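Local structure of laccase (Botrytis aclada, 3SQR) at residues A[70-75]-A[90-95]; A[392-397]-A[404-409]; A[285-290]-A[298-303]; A[252-257]-A[346-351]. The protein oxidises phenolic substrates at copper centres and passes the electrons to dioxygen, forming water, and probably serves in lignin degradation and detoxification of lignin-derived products. All coordinates share one frame; numbering follows the deposited sequence. Where two conformers were deposited one is given.

Interaction 1. Residues A[70-75]-A[90-95]; sequences YWLSVE and TFNGTV. With NAG (2-acetamido-2-deoxy-beta-D-glucopyranose), chain G; MAN (alpha-D-mannopyranose), chain C.
Val74 and Phe91 face each other across a beta hairpin made of strands 67-79 and 86-91, at one margin of a sheet in the first cupredoxin domain of this multicopper oxidase. The backbone bonds come first. Glu75 and Thr90 form an antiparallel hydrogen-bonded pair, with Glu75 N 2.7 Å from Thr90 O and a return bond from Thr90 N to Glu75 O. Beyond the non-hydrogen-bonded pair Val74-Phe91, Asn92 N still donates to Ser73 O, but the return partner is a side chain: Ser73 N lies 2.8 Å from Asn92 OD1, almost straight at 176°. Asn92 begins the positive-phi pair of a type I' turn from Phe91 to Thr94, and with CG beside its own backbone N (chi1 -80°) the amide oxygen takes the place of a strand carbonyl.

Apolar packing occupies the face of Leu72, Val74 and Phe91. Val74 CG2 runs alongside the phenyl ring, 3.8 Å from Phe91 CE1, while Leu72 CD1 approaches obliquely, 4.1 Å from Phe91 CD1. The ring also meets Tyr167 and Leu179.

On the other face Ser73 OG donates to Glu75 OE2 at 2.6 Å, on the anti side of the carboxylate, and also bonds Asn115.

The sugar contacts follow from the same asparagine. With OD1 engaged by the strand, Asn92 ND2 carries the N-acetylglucosamine, whose C6 lies 3.7 Å from Ser73 CB and whose N2 donates a hydrogen bond of 2.7 Å to Trp71 O.

Interaction 2. Residues A[392-397]-A[404-409]; sequences EQVSSA and WTINSS. With NAG (2-acetamido-2-deoxy-beta-D-glucopyranose), chain I.
Val394 pairs with Ile406 and Ser396 with Trp404 on the tightly packed face of this strand pair. The Val394 and Ile406 side chains lie side by side, and Val394 CG1 reaches the indole obliquely, 4.2 Å from Trp404 CE3. The edge of the indole also meets a backbone oxygen near its plane, Trp404 CE3 being 3.6 Å from Ser395 O. Beyond the two strands the indole packs edge-to-face with His463 and meets His531 at an angle; both histidines bind the type 1 copper, about 5 Å from the tryptophan side chain.

The opposite face, with Gln393, Ser395 and Thr405, is more polar and holds a water, which donates to Gln393 O at 2.8 Å, accepts from Ser408 N and hydrogen-bonds Thr405 OG1 at 2.8 Å. Thr405 reaches it because OG1 stands between its backbone N and carbonyl carbon (chi1 61°), which also brings OG1 3.5 Å from Ser395 CB.

The loose, solvent side lies where strand 402-406 ends, at Asn407, the exposed Ser408 and the glycan. Gln393 N bonds Asn407 OD1 at 2.9 Å; the bond is bent at the hydrogen (142°), although the donor lies nearly straight out from the amide oxygen. Asn407 ND2 carries an N-acetylglucosamine whose C6 lies 3.5 Å from Gln393 OE1. Together these features mark an edge beta hairpin of a cupredoxin domain, whose second strand leaves through a type I' turn from Ile406 to Ser409, bordering the type 1 copper site.

Interaction 3. Residues A[285-290]-A[298-303]; sequences LTVIAN and YTTDTL. With MAN (alpha-D-mannopyranose), chain L.
A beta hairpin of strands 285-290 and 293-300, at the border of its sheet, sets Val287 against the ring of Tyr298. Val287 CG2 sits over one face, 3.9 Å from the Tyr298 ring centroid and 22° off the normal, a CH-pi contact displaced toward the rim. The tyrosine bends over its neighbour because CG stands between the backbone N and carbonyl carbon (chi1 78°), and its OH is anchored by Glu371. A mannose C1 approaches the same ring obliquely, 3.6 Å from Tyr298 CD2. Val287 CG2 also touches Thr300 CG2 at 3.6 Å.

The backbone ladder is uneven: Val287 N bonds Tyr298 O at 2.7 Å, yet the return bond from Tyr298 N to Val287 O is long and weak at 3.3 Å. Leu285 and Thr300 exchange two ordinary bonds. Just past the Val287-Tyr298 rung, Ile288 and Ala289 both face Asp312 in a classic beta bulge. Meanwhile the other arm runs on into strand 303-305, which belongs to a second sheet, so the chain passes here from one sheet of the cupredoxin domain to the other.

Across that passage Leu285 CD1 rests 3.8 Å from Leu303 CB. On the reverse face Thr286 and Thr299 lie side by side, with Thr286 OG1 3.4 Å from Thr299 CG2.

Interaction 4. Residues A[252-257]-A[346-351]; sequences KFELTF and ILRYDS. With NAG (2-acetamido-2-deoxy-beta-D-glucopyranose), chain B; SO4 (sulfate ion), chain M.
Leu347 meets Phe257 at about a right angle and plants CD1 over the middle of its ring, 3.4 Å from the Phe257 centroid and only 7° off the normal, a close CH-pi contact. Phe257 in turn points an edge at the face of Tyr349, in a T-shaped pair whose ring centroids are 6.0 Å apart with planes at 86°. Phe257 CB also stands above the centre of the Tyr349 ring. The tyrosine is fixed at its far end, where OH bonds His283, and Phe257 is stacked on Tyr263. Leu255 completes this apolar face, running alongside Leu347 with its CG 3.9 Å from Leu347 CD1.

On the other face Glu254 and Arg348 cross at about a right angle. The glutamate bends at chi2 (-84°), which rests OE2 against Arg348 CB and CG, each 3.4 Å away, and leaves Glu254 OE2 4.3 Å from Arg348 NE, too far for a salt bridge. The guanidinium turns its edge to a sulfate, probably from the crystallisation liquor: sulfate O3 is gripped by both Arg348 NH2 at 2.8 Å and Arg348 NE at 3.1 Å. Ile346 CG2 lies over one guanidinium face, and NH1 bonds Ala355.

Beneath these side chains four backbone bonds join the segments, Leu255 N to Ile346 O and Phe257 N to Arg348 O alternating with Ile346 N to Phe253 O and Arg348 N to Leu255 O. This is a parallel strand pair at the margin of a mixed sheet, in which the outermost strand, 254-256, is fastened to 344-348 in the second cupredoxin domain.

Overall arrangement
The four contacts are spread along the chain without touching. Interactions 1 and 2 border the copper centres: the side chain of Phe91 is about 5 Å from that of His168 and about 11 Å from a copper ion, whereas interaction 2 borders the type 1 site. Their own centres are nonetheless 35 Å apart. Interactions 3 and 4 lie away from the metals, with centres 20 Å apart and nearest atoms about 8 Å apart; interaction 3 falls within the span of chain between segments 252-257 and 346-351. Interaction 4 approaches interaction 1 to about 10 Å between nearest atoms, but is 45 Å, centre to centre, from interaction 2.

Interaction 1. Residues A[70-75]-A[90-95]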
# COMPACT_ATOMS: atom_id res chain seq x y z
N TYR A 70 -0.32 -20.74 -4.44
CA TYR A 70 -0.75 -19.91 -5.54
C TYR A 70 0.34 -19.88 -6.58
O TYR A 70 1.52 -19.92 -6.26
CB TYR A 70 -1.08 -18.47 -5.08
CG TYR A 70 -2.33 -18.30 -4.30
CD1 TYR A 70 -3.53 -18.00 -4.92
CD2 TYR A 70 -2.31 -18.41 -2.94
CE1 TYR A 70 -4.71 -17.82 -4.17
CE2 TYR A 70 -3.44 -18.25 -2.20
CZ TYR A 70 -4.63 -17.97 -2.80
OH TYR A 70 -5.73 -17.82 -2.01
N TRP A 71 -0.05 -19.78 -7.86
CA TRP A 71 0.88 -19.58 -8.94
C TRP A 71 0.53 -18.27 -9.59
O TRP A 71 -0.60 -18.08 -9.99
CB TRP A 71 0.82 -20.75 -9.96
CG TRP A 71 1.53 -21.96 -9.55
CD1 TRP A 71 2.83 -22.31 -9.87
CD2 TRP A 71 1.01 -23.00 -8.74
NE1 TRP A 71 3.15 -23.52 -9.27
CE2 TRP A 71 2.04 -23.96 -8.59
CE3 TRP A 71 -0.23 -23.22 -8.12
CZ2 TRP A 71 1.86 -25.08 -7.82
CZ3 TRP A 71 -0.41 -24.35 -7.40
CH2 TRP A 71 0.63 -25.27 -7.26
N LEU A 72 1.46 -17.35 -9.66
CA LEU A 72 1.18 -16.06 -10.30
C LEU A 72 2.16 -15.88 -11.40
O LEU A 72 3.35 -16.15 -11.26
CB LEU A 72 1.33 -14.87 -9.33
CG LEU A 72 0.36 -14.81 -8.14
CD1 LEU A 72 0.63 -13.65 -7.20
CD2 LEU A 72 -1.03 -14.77 -8.70
N SER A 73 1.65 -15.35 -12.48
CA SER A 73 2.47 -15.00 -13.60
C SER A 73 2.41 -13.51 -13.83
O SER A 73 1.35 -12.91 -14.02
CB SER A 73 2.00 -15.79 -14.83
OG SER A 73 2.55 -15.24 -16.01
N VAL A 74 3.59 -12.89 -13.81
CA VAL A 74 3.71 -11.49 -14.10
C VAL A 74 3.77 -11.32 -15.59
O VAL A 74 4.69 -11.83 -16.23
CB VAL A 74 4.92 -10.85 -13.43
CG1 VAL A 74 5.11 -9.40 -13.88
CG2 VAL A 74 4.76 -10.99 -11.92
N GLU A 75 2.77 -10.65 -16.11
CA GLU A 75 2.56 -10.60 -17.55
C GLU A 75 2.49 -9.25 -18.16
O GLU A 75 2.15 -8.26 -17.56
CB GLU A 75 1.28 -11.36 -17.91
CG GLU A 75 1.25 -12.71 -17.27
CD GLU A 75 0.32 -13.70 -17.90
OE1 GLU A 75 -0.78 -13.32 -18.37
OE2 GLU A 75 0.73 -14.88 -17.90
N THR A 90 0.63 -7.08 -15.43
CA THR A 90 -0.39 -7.70 -14.63
C THR A 90 0.09 -8.98 -13.96
O THR A 90 0.97 -9.65 -14.44
CB THR A 90 -1.63 -8.04 -15.47
OG1 THR A 90 -1.37 -9.11 -16.39
CG2 THR A 90 -2.12 -6.82 -16.24
N PHE A 91 -0.64 -9.37 -12.93
CA PHE A 91 -0.64 -10.72 -12.48
C PHE A 91 -1.77 -11.41 -13.23
O PHE A 91 -2.98 -11.11 -13.06
CB PHE A 91 -0.96 -10.79 -11.00
CG PHE A 91 0.07 -10.11 -10.14
CD1 PHE A 91 1.28 -10.73 -9.95
CD2 PHE A 91 -0.18 -8.87 -9.57
CE1 PHE A 91 2.25 -10.17 -9.14
CE2 PHE A 91 0.79 -8.28 -8.74
CZ PHE A 91 1.99 -8.93 -8.55
N ASN A 92 -1.40 -12.34 -14.08
CA ASN A 92 -2.40 -13.25 -14.66
C ASN A 92 -3.42 -12.58 -15.51
O ASN A 92 -4.57 -13.01 -15.61
CB ASN A 92 -3.05 -14.08 -13.53
CG ASN A 92 -2.17 -15.18 -13.15
OD1 ASN A 92 -1.13 -14.96 -12.51
ND2 ASN A 92 -2.51 -16.39 -13.57
N GLY A 93 -3.01 -11.48 -16.11
CA GLY A 93 -3.76 -10.87 -17.19
C GLY A 93 -4.97 -10.05 -16.81
O GLY A 93 -5.77 -9.71 -17.64
N THR A 94 -5.11 -9.71 -15.53
CA THR A 94 -6.21 -8.89 -15.10
C THR A 94 -5.67 -7.75 -14.22
O THR A 94 -4.63 -7.90 -13.60
CB THR A 94 -7.23 -9.62 -14.28
OG1 THR A 94 -6.64 -10.20 -13.09
CG2 THR A 94 -7.98 -10.70 -15.13
N VAL A 95 -6.41 -6.64 -14.23
CA VAL A 95 -6.17 -5.53 -13.27
C VAL A 95 -7.47 -5.30 -12.58
O VAL A 95 -8.45 -4.99 -13.24
CB VAL A 95 -5.69 -4.27 -13.94
CG1 VAL A 95 -5.52 -3.12 -12.97
CG2 VAL A 95 -4.38 -4.51 -14.73
C1 NAG G . -1.67 -17.55 -13.37
C2 NAG G . -2.30 -18.84 -12.89
C3 NAG G . -1.29 -19.96 -12.87
C4 NAG G . -0.72 -20.10 -14.25
C5 NAG G . -0.12 -18.80 -14.70
C6 NAG G . 0.47 -18.87 -16.10
C7 NAG G . -4.00 -18.23 -11.23
C8 NAG G . -4.22 -17.97 -9.77
N2 NAG G . -2.74 -18.59 -11.52
O3 NAG G . -1.97 -21.11 -12.56
O4 NAG G . 0.27 -21.06 -14.20
O5 NAG G . -1.12 -17.77 -14.69
O6 NAG G . -0.60 -19.20 -17.02
O7 NAG G . -4.92 -18.10 -12.05
C1 MAN C . -6.25 -23.67 -5.73
C2 MAN C . -5.06 -24.65 -5.69
C3 MAN C . -4.83 -25.12 -4.24
C4 MAN C . -4.59 -23.90 -3.35
C5 MAN C . -5.77 -22.92 -3.47
C6 MAN C . -5.46 -21.59 -2.78
O2 MAN C . -3.90 -24.10 -6.30
O3 MAN C . -3.76 -26.02 -4.13
O4 MAN C . -4.15 -24.23 -2.02
O5 MAN C . -6.04 -22.59 -4.84
O6 MAN C . -6.56 -20.69 -2.90

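Interaction 2. Residues A[392-397]-A[404-409]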
# COMPACT_ATOMS: atom_id res chain seq x y z
N GLU A 392 14.98 12.23 10.88
CA GLU A 392 15.40 12.38 9.52
C GLU A 392 14.54 13.44 8.83
O GLU A 392 13.40 13.69 9.21
CB GLU A 392 15.37 11.05 8.80
CG GLU A 392 16.54 10.13 9.31
CD GLU A 392 16.94 9.12 8.35
OE1 GLU A 392 16.04 8.46 7.77
OE2 GLU A 392 18.16 8.94 8.20
N GLN A 393 15.15 14.05 7.84
CA GLN A 393 14.61 15.23 7.19
C GLN A 393 14.57 15.09 5.71
O GLN A 393 15.57 14.81 5.05
CB GLN A 393 15.44 16.47 7.58
CG GLN A 393 15.55 16.62 9.09
CD GLN A 393 16.44 17.79 9.47
OE1 GLN A 393 17.32 18.18 8.72
NE2 GLN A 393 16.20 18.33 10.61
N VAL A 394 13.38 15.33 5.19
CA VAL A 394 13.16 15.25 3.75
C VAL A 394 13.40 16.61 3.10
O VAL A 394 12.86 17.61 3.51
CB VAL A 394 11.76 14.76 3.43
CG1 VAL A 394 11.57 14.55 1.93
CG2 VAL A 394 11.51 13.42 4.19
N SER A 395 14.19 16.56 2.04
CA SER A 395 14.40 17.69 1.18
C SER A 395 14.39 17.22 -0.28
O SER A 395 14.00 16.08 -0.56
CB SER A 395 15.70 18.41 1.56
OG SER A 395 15.74 19.65 0.92
N SER A 396 14.79 18.10 -1.19
CA SER A 396 14.93 17.71 -2.58
C SER A 396 16.19 18.26 -3.20
O SER A 396 16.80 19.20 -2.67
CB SER A 396 13.71 18.13 -3.38
OG SER A 396 13.63 19.53 -3.42
N ALA A 397 16.57 17.69 -4.33
CA ALA A 397 17.78 18.11 -5.04
C ALA A 397 17.56 17.76 -6.48
O ALA A 397 16.53 17.16 -6.83
CB ALA A 397 19.01 17.44 -4.50
N TRP A 404 14.33 13.30 -4.26
CA TRP A 404 14.08 13.57 -2.84
C TRP A 404 15.28 13.07 -2.04
O TRP A 404 15.86 12.02 -2.38
CB TRP A 404 12.81 12.85 -2.36
CG TRP A 404 11.59 13.19 -3.13
CD1 TRP A 404 11.12 12.51 -4.19
CD2 TRP A 404 10.76 14.35 -2.99
NE1 TRP A 404 10.00 13.12 -4.68
CE2 TRP A 404 9.76 14.26 -3.98
CE3 TRP A 404 10.78 15.46 -2.14
CZ2 TRP A 404 8.79 15.22 -4.15
CZ3 TRP A 404 9.78 16.42 -2.30
CH2 TRP A 404 8.80 16.29 -3.30
N THR A 405 15.57 13.72 -0.91
CA THR A 405 16.63 13.30 -0.08
C THR A 405 16.14 13.17 1.34
O THR A 405 15.22 13.82 1.77
CB THR A 405 17.82 14.31 -0.13
OG1 THR A 405 17.31 15.57 0.34
CG2 THR A 405 18.40 14.44 -1.58
N ILE A 406 16.79 12.25 2.04
CA ILE A 406 16.61 12.01 3.46
C ILE A 406 17.98 12.22 4.08
O ILE A 406 18.95 11.50 3.78
CB ILE A 406 16.23 10.57 3.70
CG1 ILE A 406 15.06 10.20 2.78
CG2 ILE A 406 15.87 10.38 5.20
CD1 ILE A 406 13.74 10.29 3.45
N ASN A 407 18.04 13.22 4.93
CA ASN A 407 19.30 13.75 5.43
C ASN A 407 20.33 13.83 4.35
O ASN A 407 21.43 13.28 4.46
CB ASN A 407 19.76 12.90 6.59
CG ASN A 407 19.17 13.35 7.85
OD1 ASN A 407 17.99 13.62 7.92
ND2 ASN A 407 19.98 13.45 8.88
N SER A 408 19.93 14.52 3.29
CA SER A 408 20.78 14.84 2.16
C SER A 408 21.11 13.75 1.23
O SER A 408 21.81 14.01 0.26
CB SER A 408 22.06 15.61 2.60
OG SER A 408 21.70 16.48 3.67
N SER A 409 20.54 12.55 1.39
CA SER A 409 20.88 11.44 0.52
C SER A 409 19.61 10.89 -0.14
O SER A 409 18.64 10.58 0.52
CB SER A 409 21.57 10.32 1.32
OG SER A 409 21.76 9.20 0.51
C1 NAG I . 19.52 13.93 10.15
C2 NAG I . 20.06 13.20 11.37
C3 NAG I . 19.59 13.92 12.62
C4 NAG I . 19.99 15.38 12.57
C5 NAG I . 19.33 16.00 11.33
C6 NAG I . 19.64 17.51 11.22
C7 NAG I . 20.45 10.75 11.23
C8 NAG I . 19.90 9.36 11.37
N2 NAG I . 19.64 11.77 11.45
O3 NAG I . 20.21 13.28 13.70
O4 NAG I . 19.47 16.03 13.72
O5 NAG I . 19.90 15.31 10.23
O6 NAG I . 21.04 17.63 11.15
O7 NAG I . 21.62 10.89 10.90
O HOH W 1 17.35 15.78 3.09

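Interaction 3. Residues A[285-290]-A[298-303]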
# COMPACT_ATOMS: atom_id res chain seq x y z
N LEU A 285 -20.44 5.57 6.67
CA LEU A 285 -19.41 4.55 6.76
C LEU A 285 -19.08 4.32 8.21
O LEU A 285 -18.74 5.27 8.90
CB LEU A 285 -18.17 5.03 6.02
CG LEU A 285 -18.31 5.58 4.60
CD1 LEU A 285 -16.91 6.05 4.12
CD2 LEU A 285 -18.89 4.60 3.58
N THR A 286 -19.13 3.08 8.67
CA THR A 286 -18.61 2.72 9.97
C THR A 286 -17.21 2.11 9.76
O THR A 286 -17.08 1.01 9.25
CB THR A 286 -19.47 1.76 10.67
OG1 THR A 286 -20.73 2.40 10.93
CG2 THR A 286 -18.86 1.39 12.02
N VAL A 287 -16.22 2.86 10.15
CA VAL A 287 -14.83 2.49 9.92
C VAL A 287 -14.41 1.48 11.01
O VAL A 287 -14.49 1.78 12.21
CB VAL A 287 -13.94 3.68 9.92
CG1 VAL A 287 -12.48 3.27 9.36
CG2 VAL A 287 -14.46 4.86 9.11
N ILE A 288 -13.99 0.30 10.59
CA ILE A 288 -13.65 -0.78 11.51
C ILE A 288 -12.22 -1.27 11.49
O ILE A 288 -11.86 -2.07 12.33
CB ILE A 288 -14.60 -1.96 11.39
CG1 ILE A 288 -14.62 -2.64 10.02
CG2 ILE A 288 -16.09 -1.50 11.73
CD1 ILE A 288 -14.97 -4.08 10.11
N ALA A 289 -11.41 -0.81 10.54
CA ALA A 289 -10.00 -1.15 10.56
C ALA A 289 -9.31 -0.15 9.74
O ALA A 289 -9.87 0.42 8.80
CB ALA A 289 -9.74 -2.56 9.98
N ASN A 290 -8.05 0.06 10.11
CA ASN A 290 -7.17 0.78 9.28
C ASN A 290 -5.98 -0.09 8.96
O ASN A 290 -5.46 -0.77 9.80
CB ASN A 290 -6.81 2.15 9.86
CG ASN A 290 -6.08 2.15 11.21
OD1 ASN A 290 -5.43 1.16 11.69
ND2 ASN A 290 -6.10 3.30 11.81
N TYR A 298 -15.93 3.91 14.29
CA TYR A 298 -16.41 5.26 14.26
C TYR A 298 -17.12 5.50 12.94
O TYR A 298 -16.91 4.79 11.93
CB TYR A 298 -15.33 6.29 14.53
CG TYR A 298 -14.41 6.58 13.34
CD1 TYR A 298 -13.32 5.78 13.10
CD2 TYR A 298 -14.64 7.65 12.51
CE1 TYR A 298 -12.47 6.06 12.05
CE2 TYR A 298 -13.79 7.95 11.45
CZ TYR A 298 -12.67 7.12 11.26
OH TYR A 298 -11.79 7.35 10.25
N THR A 299 -18.04 6.45 12.97
CA THR A 299 -18.82 6.74 11.77
C THR A 299 -18.33 8.01 11.13
O THR A 299 -17.89 8.97 11.78
CB THR A 299 -20.33 6.81 12.08
OG1 THR A 299 -20.53 7.73 13.15
CG2 THR A 299 -20.86 5.47 12.46
N THR A 300 -18.37 8.01 9.81
CA THR A 300 -17.93 9.13 9.05
C THR A 300 -18.71 9.14 7.74
O THR A 300 -19.11 8.09 7.25
CB THR A 300 -16.38 9.09 8.80
OG1 THR A 300 -16.00 10.33 8.24
CG2 THR A 300 -16.00 7.87 7.84
N ASP A 301 -18.92 10.32 7.18
CA ASP A 301 -19.55 10.45 5.86
C ASP A 301 -18.57 10.33 4.71
O ASP A 301 -18.97 10.04 3.57
CB ASP A 301 -20.24 11.82 5.73
CG ASP A 301 -21.48 11.94 6.60
OD1 ASP A 301 -22.23 10.94 6.72
OD2 ASP A 301 -21.66 13.04 7.15
N THR A 302 -17.31 10.64 4.99
CA THR A 302 -16.27 10.57 3.97
C THR A 302 -15.03 10.01 4.62
O THR A 302 -14.90 10.03 5.84
CB THR A 302 -15.97 11.89 3.29
OG1 THR A 302 -15.13 12.67 4.12
CG2 THR A 302 -17.24 12.68 2.96
N LEU A 303 -14.10 9.51 3.82
CA LEU A 303 -12.96 8.76 4.41
C LEU A 303 -11.71 9.07 3.58
O LEU A 303 -11.62 8.69 2.37
CB LEU A 303 -13.31 7.29 4.35
CG LEU A 303 -12.36 6.25 4.94
CD1 LEU A 303 -11.87 6.66 6.31
CD2 LEU A 303 -12.99 4.87 4.97
C1 MAN L . -13.03 10.36 14.34
C2 MAN L . -13.81 11.44 13.60
C3 MAN L . -13.33 12.83 13.98
C4 MAN L . -13.37 12.99 15.50
C5 MAN L . -12.54 11.87 16.14
C6 MAN L . -12.62 11.95 17.67
O2 MAN L . -15.19 11.24 13.88
O3 MAN L . -14.09 13.80 13.25
O4 MAN L . -12.79 14.22 15.84
O5 MAN L . -13.03 10.59 15.74
O6 MAN L . -14.00 11.76 18.03

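Interaction 4. Residues A[252-257]-A[346-351]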
# COMPACT_ATOMS: atom_id res chain seq x y z
N LYS A 252 -19.05 2.56 -15.28
CA LYS A 252 -18.89 2.83 -13.88
C LYS A 252 -18.86 1.55 -13.12
O LYS A 252 -19.63 0.58 -13.40
CB LYS A 252 -20.03 3.66 -13.32
CG LYS A 252 -20.02 5.13 -13.77
CD LYS A 252 -18.71 5.85 -13.46
CE LYS A 252 -18.76 7.36 -13.68
NZ LYS A 252 -17.40 8.04 -13.45
N PHE A 253 -17.95 1.52 -12.15
CA PHE A 253 -17.99 0.54 -11.09
C PHE A 253 -19.41 0.51 -10.52
O PHE A 253 -20.02 1.54 -10.34
CB PHE A 253 -17.09 0.95 -9.95
CG PHE A 253 -17.29 0.14 -8.70
CD1 PHE A 253 -16.93 -1.21 -8.67
CD2 PHE A 253 -17.86 0.70 -7.55
CE1 PHE A 253 -17.08 -1.97 -7.54
CE2 PHE A 253 -18.04 -0.08 -6.38
CZ PHE A 253 -17.65 -1.44 -6.39
N GLU A 254 -19.90 -0.67 -10.26
CA GLU A 254 -21.23 -0.79 -9.67
C GLU A 254 -21.20 -1.74 -8.53
O GLU A 254 -20.51 -2.78 -8.60
CB GLU A 254 -22.21 -1.31 -10.73
CG GLU A 254 -23.68 -1.27 -10.32
CD GLU A 254 -24.16 -2.46 -9.51
OE1 GLU A 254 -23.47 -3.51 -9.51
OE2 GLU A 254 -25.25 -2.34 -8.87
N LEU A 255 -21.99 -1.42 -7.52
CA LEU A 255 -22.09 -2.15 -6.29
C LEU A 255 -23.61 -2.20 -5.96
O LEU A 255 -24.23 -1.16 -5.99
CB LEU A 255 -21.38 -1.38 -5.16
CG LEU A 255 -21.46 -2.01 -3.78
CD1 LEU A 255 -21.09 -3.53 -3.72
CD2 LEU A 255 -20.72 -1.17 -2.73
N THR A 256 -24.12 -3.39 -5.76
CA THR A 256 -25.55 -3.61 -5.44
C THR A 256 -25.78 -3.88 -4.00
O THR A 256 -25.14 -4.76 -3.41
CB THR A 256 -26.07 -4.74 -6.26
OG1 THR A 256 -25.96 -4.34 -7.61
CG2 THR A 256 -27.56 -5.02 -5.91
N PHE A 257 -26.71 -3.14 -3.40
CA PHE A 257 -27.07 -3.35 -2.04
C PHE A 257 -28.51 -3.91 -1.98
O PHE A 257 -29.39 -3.52 -2.79
CB PHE A 257 -27.07 -2.08 -1.20
CG PHE A 257 -25.76 -1.63 -0.67
CD1 PHE A 257 -24.58 -2.39 -0.83
CD2 PHE A 257 -25.67 -0.42 -0.04
CE1 PHE A 257 -23.39 -1.89 -0.32
CE2 PHE A 257 -24.45 0.08 0.47
CZ PHE A 257 -23.34 -0.69 0.32
N ILE A 346 -21.21 3.74 -8.97
CA ILE A 346 -22.64 3.69 -8.72
C ILE A 346 -23.01 2.58 -7.80
O ILE A 346 -22.65 1.39 -8.01
CB ILE A 346 -23.43 3.48 -10.07
CG1 ILE A 346 -23.16 4.60 -11.05
CG2 ILE A 346 -24.89 3.37 -9.77
CD1 ILE A 346 -23.76 4.36 -12.46
N LEU A 347 -23.74 2.96 -6.74
CA LEU A 347 -24.38 2.08 -5.84
C LEU A 347 -25.86 1.97 -6.27
O LEU A 347 -26.48 2.99 -6.45
CB LEU A 347 -24.36 2.68 -4.46
CG LEU A 347 -25.06 1.81 -3.41
CD1 LEU A 347 -24.25 0.57 -3.12
CD2 LEU A 347 -25.24 2.62 -2.14
N ARG A 348 -26.34 0.75 -6.44
CA ARG A 348 -27.76 0.47 -6.81
C ARG A 348 -28.39 -0.39 -5.76
O ARG A 348 -27.81 -1.39 -5.30
CB ARG A 348 -27.82 -0.24 -8.13
CG ARG A 348 -27.13 0.50 -9.25
CD ARG A 348 -27.55 -0.14 -10.55
NE ARG A 348 -26.88 0.38 -11.70
CZ ARG A 348 -27.10 1.59 -12.21
NH1 ARG A 348 -27.97 2.43 -11.67
NH2 ARG A 348 -26.43 1.95 -13.28
N TYR A 349 -29.63 -0.06 -5.39
CA TYR A 349 -30.43 -0.97 -4.56
C TYR A 349 -31.26 -1.85 -5.44
O TYR A 349 -31.84 -2.84 -4.98
CB TYR A 349 -31.32 -0.16 -3.61
CG TYR A 349 -30.68 0.32 -2.32
CD1 TYR A 349 -29.73 1.34 -2.33
CD2 TYR A 349 -31.00 -0.26 -1.10
CE1 TYR A 349 -29.16 1.78 -1.17
CE2 TYR A 349 -30.44 0.21 0.09
CZ TYR A 349 -29.51 1.21 0.03
OH TYR A 349 -28.93 1.72 1.14
N ASP A 350 -31.35 -1.49 -6.70
CA ASP A 350 -32.02 -2.32 -7.66
C ASP A 350 -31.07 -2.46 -8.84
O ASP A 350 -30.86 -1.52 -9.62
CB ASP A 350 -33.34 -1.66 -8.08
CG ASP A 350 -34.03 -2.40 -9.22
OD1 ASP A 350 -33.54 -3.47 -9.65
OD2 ASP A 350 -35.08 -1.88 -9.70
N SER A 351 -30.54 -3.66 -8.98
CA SER A 351 -29.45 -3.98 -9.93
C SER A 351 -29.91 -3.89 -11.38
O SER A 351 -29.08 -3.82 -12.29
CB SER A 351 -28.86 -5.38 -9.66
OG SER A 351 -29.81 -6.45 -9.79
C1 NAG B . -13.55 -5.58 -7.06
C2 NAG B . -14.81 -6.25 -6.52
C3 NAG B . -14.39 -7.55 -5.87
C4 NAG B . -13.65 -8.46 -6.84
C5 NAG B . -12.56 -7.66 -7.62
C6 NAG B . -12.31 -8.28 -8.98
C7 NAG B . -16.67 -5.25 -5.34
C8 NAG B . -17.19 -4.51 -4.12
N2 NAG B . -15.38 -5.50 -5.44
O3 NAG B . -15.48 -8.23 -5.30
O4 NAG B . -13.02 -9.53 -6.11
O5 NAG B . -12.99 -6.39 -8.04
O6 NAG B . -11.07 -7.79 -9.51
O7 NAG B . -17.42 -5.63 -6.25
S SO4 M . -24.69 -1.63 -14.04
O1 SO4 M . -25.19 -2.04 -15.34
O2 SO4 M . -23.29 -2.08 -13.94
O3 SO4 M . -24.71 -0.18 -13.90
O4 SO4 M . -25.51 -2.25 -12.99